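Local coordinates for protein enterotoxin SEN variant (Staphylococcus aureus, PDB 6KRY) that probably acts as a superantigen, a secreted staphylococcal enterotoxin, at residues Asn5-Ser11 with Ile171-Cys175; Asp54-Leu58 with Leu86-Asn90. One frame throughout, in Å; residues are numbered along the deposited sequence.

Contact 1 (Asn5-Ser11 with Ile171-Cys175); sequences NDLKKKS and IQKGC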
ATOM      1  N   ASN A   5     -14.951  18.869   4.135  1.00 14.96           N
ATOM      2  CA  ASN A   5     -14.610  19.238   5.506  1.00 16.82           C
ATOM      3  C   ASN A   5     -14.404  18.002   6.399  1.00 17.49           C
ATOM      4  O   ASN A   5     -13.982  18.149   7.529  1.00 18.40           O
ATOM      5  CB  ASN A   5     -15.633  20.231   6.077  1.00 17.48           C
ATOM      6  CG  ASN A   5     -15.404  21.618   5.504  1.00 17.12           C
ATOM      7  OD1 ASN A   5     -14.270  21.953   5.186  1.00 17.26           O
ATOM      8  ND2 ASN A   5     -16.440  22.432   5.372  1.00 15.57           N
ATOM      9  N   ASP A   6     -14.614  16.800   5.863  1.00 18.14           N
ATOM     10  CA  ASP A   6     -14.225  15.568   6.512  1.00 20.99           C
ATOM     11  C   ASP A   6     -12.795  15.161   6.121  1.00 21.20           C
ATOM     12  O   ASP A   6     -12.245  14.184   6.670  1.00 25.54           O
ATOM     13  CB  ASP A   6     -15.138  14.413   6.087  1.00 26.05           C
ATOM     14  CG  ASP A   6     -16.522  14.498   6.693  1.00 30.90           C
ATOM     15  OD1 ASP A   6     -16.650  15.152   7.749  1.00 32.54           O
ATOM     16  OD2 ASP A   6     -17.452  13.911   6.099  1.00 37.34           O
ATOM     17  N   LEU A   7     -12.193  15.832   5.136  1.00 17.05           N
ATOM     18  CA  LEU A   7     -10.856  15.456   4.681  1.00 17.06           C
ATOM     19  C   LEU A   7      -9.821  16.333   5.373  1.00 18.17           C
ATOM     20  O   LEU A   7     -10.074  17.509   5.604  1.00 15.32           O
ATOM     21  CB  LEU A   7     -10.758  15.630   3.173  1.00 16.29           C
ATOM     22  CG  LEU A   7     -11.673  14.730   2.354  1.00 15.74           C
ATOM     23  CD1 LEU A   7     -11.544  15.131   0.906  1.00 16.61           C
ATOM     24  CD2 LEU A   7     -11.325  13.254   2.561  1.00 17.48           C
ATOM     25  N   LYS A   8      -8.672  15.749   5.700  1.00 17.19           N
ATOM     26  CA  LYS A   8      -7.580  16.483   6.347  1.00 18.44           C
ATOM     27  C   LYS A   8      -6.856  17.342   5.300  1.00 16.59           C
ATOM     28  O   LYS A   8      -6.897  17.074   4.092  1.00 14.94           O
ATOM     29  CB  LYS A   8      -6.581  15.517   6.989  1.00 21.40           C
ATOM     30  CG  LYS A   8      -7.160  14.509   7.965  1.00 27.47           C
ATOM     31  CD  LYS A   8      -7.554  15.098   9.285  1.00 31.54           C
ATOM     32  CE  LYS A   8      -8.187  14.070  10.202  1.00 36.84           C
ATOM     33  NZ  LYS A   8      -9.593  13.781   9.811  1.00 40.10           N
ATOM     34  N   LYS A   9      -6.161  18.357   5.790  1.00 16.66           N
ATOM     35  CA  LYS A   9      -5.523  19.347   4.964  1.00 18.76           C
ATOM     36  C   LYS A   9      -4.015  19.060   4.856  1.00 18.46           C
ATOM     37  O   LYS A   9      -3.381  18.800   5.860  1.00 18.26           O
ATOM     38  CB  LYS A   9      -5.751  20.716   5.606  1.00 23.30           C
ATOM     39  CG  LYS A   9      -6.094  21.819   4.632  1.00 31.09           C
ATOM     40  CD  LYS A   9      -6.622  23.074   5.288  1.00 36.13           C
ATOM     41  CE  LYS A   9      -5.817  24.306   4.917  1.00 44.04           C
ATOM     42  NZ  LYS A   9      -5.335  24.306   3.505  1.00 45.21           N
ATOM     43  N   LYS A  10      -3.444  19.154   3.647  1.00 16.34           N
ATOM     44  CA  LYS A  10      -2.004  19.004   3.480  1.00 17.25           C
ATOM     45  C   LYS A  10      -1.203  19.987   4.366  1.00 18.18           C
ATOM     46  O   LYS A  10      -0.164  19.614   4.911  1.00 17.61           O
ATOM     47  CB  LYS A  10      -1.600  19.234   2.022  1.00 17.29           C
ATOM     48  CG  LYS A  10      -0.119  19.053   1.763  1.00 15.64           C
ATOM     49  CD  LYS A  10       0.253  19.291   0.337  1.00 16.49           C
ATOM     50  CE  LYS A  10       1.706  19.018   0.072  1.00 16.19           C
ATOM     51  NZ  LYS A  10       1.996  19.117  -1.362  1.00 16.19           N
ATOM     52  N   SER A  11      -1.658  21.236   4.475  1.00 19.89           N
ATOM     53  CA  SER A  11      -0.922  22.280   5.207  1.00 22.10           C
ATOM     54  C   SER A  11      -0.877  22.005   6.713  1.00 22.91           C
ATOM     55  O   SER A  11      -0.121  22.635   7.404  1.00 24.34           O
ATOM     56  CB  SER A  11      -1.486  23.622   4.936  1.00 22.69           C
ATOM     57  OG  SER A  11      -2.826  23.680   5.379  1.00 23.19           O
ATOM     58  N   ILE A 171      -2.437  21.329  -4.385  1.00 19.49           N
ATOM     59  CA  ILE A 171      -3.421  20.319  -3.865  1.00 18.91           C
ATOM     60  C   ILE A 171      -3.414  20.340  -2.331  1.00 15.95           C
ATOM     61  O   ILE A 171      -2.364  20.127  -1.748  1.00 15.77           O
ATOM     62  CB  ILE A 171      -3.109  18.918  -4.419  1.00 20.84           C
ATOM     63  CG1 ILE A 171      -3.072  18.874  -5.955  1.00 23.49           C
ATOM     64  CG2 ILE A 171      -4.078  17.901  -3.851  1.00 19.15           C
ATOM     65  CD1 ILE A 171      -4.339  19.346  -6.608  1.00 26.23           C
ATOM     66  N   GLN A 172      -4.565  20.599  -1.687  1.00 15.02           N
ATOM     67  CA  GLN A 172      -4.642  20.679  -0.226  1.00 15.46           C
ATOM     68  C   GLN A 172      -5.396  19.506   0.382  1.00 13.82           C
ATOM     69  O   GLN A 172      -5.205  19.213   1.560  1.00 12.30           O
ATOM     70  CB  GLN A 172      -5.296  21.988   0.237  1.00 18.22           C
ATOM     71  CG  GLN A 172      -4.319  23.159   0.288  1.00 21.39           C
ATOM     72  CD  GLN A 172      -3.153  22.904   1.217  1.00 20.92           C
ATOM     73  OE1 GLN A 172      -3.325  22.427   2.344  1.00 20.21           O
ATOM     74  NE2 GLN A 172      -1.952  23.229   0.738  1.00 19.50           N
ATOM     75  N   LYS A 173      -6.315  18.903  -0.378  1.00 12.48           N
ATOM     76  CA  LYS A 173      -7.084  17.808   0.142  1.00 13.58           C
ATOM     77  C   LYS A 173      -7.280  16.795  -0.996  1.00 12.93           C
ATOM     78  O   LYS A 173      -7.194  17.133  -2.198  1.00 13.83           O
ATOM     79  CB  LYS A 173      -8.468  18.224   0.662  1.00 14.77           C
ATOM     80  CG  LYS A 173      -8.484  19.252   1.799  1.00 16.06           C
ATOM     81  CD  LYS A 173      -9.870  19.558   2.358  1.00 18.81           C
ATOM     82  CE  LYS A 173      -9.813  20.287   3.692  1.00 19.12           C
ATOM     83  NZ  LYS A 173     -11.173  20.589   4.190  1.00 22.45           N
ATOM     84  N   GLY A 174      -7.553  15.558  -0.601  1.00 12.66           N
ATOM     85  CA  GLY A 174      -7.822  14.564  -1.614  1.00 13.07           C
ATOM     86  C   GLY A 174      -8.173  13.228  -1.015  1.00 12.64           C
ATOM     87  O   GLY A 174      -7.789  12.898   0.098  1.00 11.51           O
ATOM     88  N   CYS A 175      -8.830  12.404  -1.827  1.00 12.42           N
ATOM     89  CA  CYS A 175      -9.151  11.085  -1.386  1.00 13.38           C
ATOM     90  C   CYS A 175      -9.230  10.117  -2.590  1.00 12.99           C
ATOM     91  O   CYS A 175      -9.345  10.511  -3.746  1.00 13.72           O
ATOM     92  CB  CYS A 175     -10.428  11.080  -0.578  1.00 14.14           C
ATOM     93  SG  CYS A 175     -11.879  11.567  -1.544  1.00 20.16           S
TER
HETATM   94  O   HOH W   1     -11.074  21.937   6.365  1.00 38.14           O
HETATM   95  O   HOH W   2      -7.568  15.338   2.221  1.00 15.24           O
HETATM   96  O   HOH W   3      -0.040  20.231  -2.944  1.00 24.57           O
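One side-chain oxygen, OE1 of Gln172, gathers donors from Lys9 and Ser11 on the N-terminal segment. The backbone N of Ser11 reaches it at 3.0 Å in the amide plane, on a lone pair, whereas Lys9 NZ, also 3.0 Å from Gln172 OE1, comes from above that plane, 52° out of it; Ser11 OG adds a weak bond. The bend at chi2 of Gln172 (-59°) turns the amide toward Lys9 and Ser11, while the backbone O of Gln172 accepts a nearly straight bond from Lys10 N at 2.7 Å. The consecutive residues Gln172 and Lys173 are set opposite the single Tyr225, making a classic beta bulge where strand 173-180 of the beta-grasp sheet begins. From it the extended chain of Lys173 runs alongside the N-terminal segment, past Lys8 O, with CE 3.4 Å from Leu7 O, and NZ bonds to Lys4 O and to a water that makes a weak link to Asn5. The Lys10 side chain, CG anti to the backbone N (chi1 -178°), stretches past Ile171 O to a cluster of backbone carbonyl oxygens, among them those of Asn165, Ile163 and Thr168, which probably stabilise its charge. Leu7 CD2 meets Cys175 CB at 3.9 Å, beside Tyr189.

Contact 2 (Asp54-Leu58 with Leu86-Asn90); sequences DISVL and LYYGN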
ATOM      1  N   ASP A  54      15.878  -9.994  -0.320  1.00 20.75           N
ATOM      2  CA  ASP A  54      17.034  -9.114  -0.293  1.00 24.21           C
ATOM      3  C   ASP A  54      16.576  -7.720  -0.696  1.00 21.04           C
ATOM      4  O   ASP A  54      15.971  -7.517  -1.743  1.00 22.12           O
ATOM      5  CB  ASP A  54      18.173  -9.730  -1.106  1.00 29.68           C
ATOM      6  CG  ASP A  54      18.699 -10.943  -0.344  1.00 36.83           C
ATOM      7  OD1 ASP A  54      19.334 -10.739   0.727  1.00 40.72           O
ATOM      8  OD2 ASP A  54      18.361 -12.075  -0.746  1.00 47.14           O
ATOM      9  N   ILE A  55      16.793  -6.777   0.210  1.00 19.32           N
ATOM     10  CA  ILE A  55      16.476  -5.403  -0.037  1.00 20.96           C
ATOM     11  C   ILE A  55      17.782  -4.605   0.078  1.00 21.92           C
ATOM     12  O   ILE A  55      18.271  -4.277   1.196  1.00 22.58           O
ATOM     13  CB  ILE A  55      15.389  -4.890   0.921  1.00 20.48           C
ATOM     14  CG1 ILE A  55      14.083  -5.682   0.767  1.00 19.61           C
ATOM     15  CG2 ILE A  55      15.191  -3.406   0.674  1.00 21.60           C
ATOM     16  CD1 ILE A  55      12.959  -5.240   1.677  1.00 21.32           C
ATOM     17  N   SER A  56      18.318  -4.301  -1.094  1.00 25.20           N
ATOM     18  CA  SER A  56      19.626  -3.719  -1.241  1.00 28.68           C
ATOM     19  C   SER A  56      19.739  -2.384  -0.491  1.00 26.90           C
ATOM     20  O   SER A  56      20.720  -2.111   0.214  1.00 29.01           O
ATOM     21  CB  SER A  56      19.942  -3.550  -2.696  1.00 31.89           C
ATOM     22  OG  SER A  56      21.355  -3.501  -2.853  1.00 39.72           O
ATOM     23  N   VAL A  57      18.731  -1.538  -0.625  1.00 28.82           N
ATOM     24  CA  VAL A  57      18.865  -0.178  -0.111  1.00 29.68           C
ATOM     25  C   VAL A  57      18.923  -0.172   1.420  1.00 29.22           C
ATOM     26  O   VAL A  57      19.463   0.771   1.978  1.00 29.20           O
ATOM     27  CB  VAL A  57      17.768   0.748  -0.651  1.00 33.85           C
ATOM     28  CG1 VAL A  57      17.940   0.948  -2.156  1.00 35.92           C
ATOM     29  CG2 VAL A  57      16.375   0.244  -0.313  1.00 32.64           C
ATOM     30  N   LEU A  58      18.379  -1.187   2.109  1.00 26.16           N
ATOM     31  CA  LEU A  58      18.426  -1.216   3.593  1.00 25.26           C
ATOM     32  C   LEU A  58      19.427  -2.275   4.072  1.00 23.27           C
ATOM     33  O   LEU A  58      19.629  -2.419   5.248  1.00 21.04           O
ATOM     34  CB  LEU A  58      17.026  -1.493   4.168  1.00 27.08           C
ATOM     35  CG  LEU A  58      15.979  -0.367   4.057  1.00 27.23           C
ATOM     36  CD1 LEU A  58      14.753  -0.678   4.901  1.00 28.61           C
ATOM     37  CD2 LEU A  58      16.539   0.990   4.471  1.00 30.35           C
ATOM     38  N   LEU A  86       4.615  -1.407   0.877  1.00 12.77           N
ATOM     39  CA  LEU A  86       5.656  -0.474   1.303  1.00 12.39           C
ATOM     40  C   LEU A  86       6.289  -0.945   2.617  1.00 12.74           C
ATOM     41  O   LEU A  86       5.608  -1.100   3.644  1.00 13.31           O
ATOM     42  CB  LEU A  86       4.997   0.901   1.474  1.00 12.35           C
ATOM     43  CG  LEU A  86       4.426   1.499   0.184  1.00 12.87           C
ATOM     44  CD1 LEU A  86       3.676   2.794   0.477  1.00 13.01           C
ATOM     45  CD2 LEU A  86       5.516   1.744  -0.858  1.00 12.66           C
ATOM     46  N   TYR A  87       7.610  -1.137   2.595  1.00 12.53           N
ATOM     47  CA  TYR A  87       8.320  -1.664   3.751  1.00 12.25           C
ATOM     48  C   TYR A  87       9.045  -0.544   4.497  1.00 13.72           C
ATOM     49  O   TYR A  87       9.209   0.593   4.017  1.00 14.04           O
ATOM     50  CB  TYR A  87       9.302  -2.767   3.328  1.00 12.26           C
ATOM     51  CG  TYR A  87      10.402  -2.278   2.434  1.00 13.73           C
ATOM     52  CD1 TYR A  87      11.549  -1.713   2.966  1.00 14.63           C
ATOM     53  CD2 TYR A  87      10.268  -2.293   1.065  1.00 14.66           C
ATOM     54  CE1 TYR A  87      12.521  -1.154   2.154  1.00 16.55           C
ATOM     55  CE2 TYR A  87      11.248  -1.777   0.234  1.00 16.11           C
ATOM     56  CZ  TYR A  87      12.384  -1.216   0.781  1.00 16.89           C
ATOM     57  OH  TYR A  87      13.359  -0.678  -0.011  1.00 19.81           O
ATOM     58  N   TYR A  88       9.481  -0.900   5.713  1.00 14.11           N
ATOM     59  CA  TYR A  88      10.243  -0.030   6.553  1.00 15.83           C
ATOM     60  C   TYR A  88      11.341  -0.828   7.254  1.00 17.04           C
ATOM     61  O   TYR A  88      11.222  -2.029   7.487  1.00 14.07           O
ATOM     62  CB  TYR A  88       9.310   0.680   7.533  1.00 16.71           C
ATOM     63  CG  TYR A  88       8.735  -0.191   8.623  1.00 18.16           C
ATOM     64  CD1 TYR A  88       9.431  -0.346   9.796  1.00 19.98           C
ATOM     65  CD2 TYR A  88       7.462  -0.737   8.546  1.00 20.22           C
ATOM     66  CE1 TYR A  88       8.936  -1.101  10.838  1.00 21.52           C
ATOM     67  CE2 TYR A  88       6.949  -1.511   9.591  1.00 20.82           C
ATOM     68  CZ  TYR A  88       7.691  -1.681  10.742  1.00 22.30           C
ATOM     69  OH  TYR A  88       7.318  -2.428  11.814  1.00 26.40           O
ATOM     70  N   GLY A  89      12.433  -0.130   7.569  1.00 19.58           N
ATOM     71  CA  GLY A  89      13.587  -0.725   8.237  1.00 22.01           C
ATOM     72  C   GLY A  89      13.722  -0.265   9.685  1.00 27.74           C
ATOM     73  O   GLY A  89      14.126  -1.068  10.537  1.00 27.84           O
ATOM     74  N   ASN A  90      13.393   1.010   9.955  1.00 30.16           N
ATOM     75  CA  ASN A  90      13.507   1.671  11.270  1.00 29.63           C
ATOM     76  C   ASN A  90      12.392   1.182  12.193  1.00 28.83           C
ATOM     77  O   ASN A  90      11.239   1.287  11.830  1.00 29.89           O
ATOM     78  CB  ASN A  90      13.454   3.195  11.069  1.00 34.16           C
ATOM     79  CG  ASN A  90      13.254   4.046  12.314  1.00 36.80           C
ATOM     80  OD1 ASN A  90      13.829   3.755  13.361  1.00 43.72           O
ATOM     81  ND2 ASN A  90      12.514   5.151  12.203  1.00 32.46           N
TER
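Ile55 and Tyr87 point at each other's backbones and overlap side by side, with the isoleucine over one face of the phenol ring. Its CD1 sits 3.8 Å from the Tyr87 ring centroid and just 4° off the normal, a CH-pi contact. The branch methyl CG2 of Ile55 rides further out, 3.6 Å from Tyr87 CZ, so the two arms span the ring from its centre to the hydroxyl end. Leu58 also runs counter to the tyrosine but takes the edge: its CD1 lies in the ring plane, 3.6 Å from Tyr87 CE1, and the same methyl rests 3.5 Å from Gly89 CA. Val57 crosses the line of the tyrosine at about a right angle, its CG2 near the ring plane and 3.2 Å from Tyr87 OH. Within the OB-fold domain this joins the end of strand 47-55 and the turn after it, where Leu58 N bonds to Ile55 O, to strand 86-88. A chi1 of 64° sets the Tyr87 ring between its own backbone N and carbonyl carbon and directs it to these side chains. The hydroxyl is satisfied by Thr29 O, and Trp30 meets the ring with the two planes at about 45°.

Overall arrangement
Read from the N terminus, the chain gives up residues 5-11 first, in the loop ahead of helix 15-26, and their partner arrives only at 171-175, so contact 1 closes a loop of some 160 residues. Inside it lies contact 2, whose much shorter loop leaves strand 47-55, passes strand 60-66 and helix 70-76, and returns on strand 86-88. The two are nested and do not cross. Their centres are 29 Å apart and their nearest atoms about 15 Å apart, without touching. Contact 2 is internal to the OB-fold domain; contact 1 instead brings the N-terminal tail onto the beta-grasp sheet, beside strand 188-191.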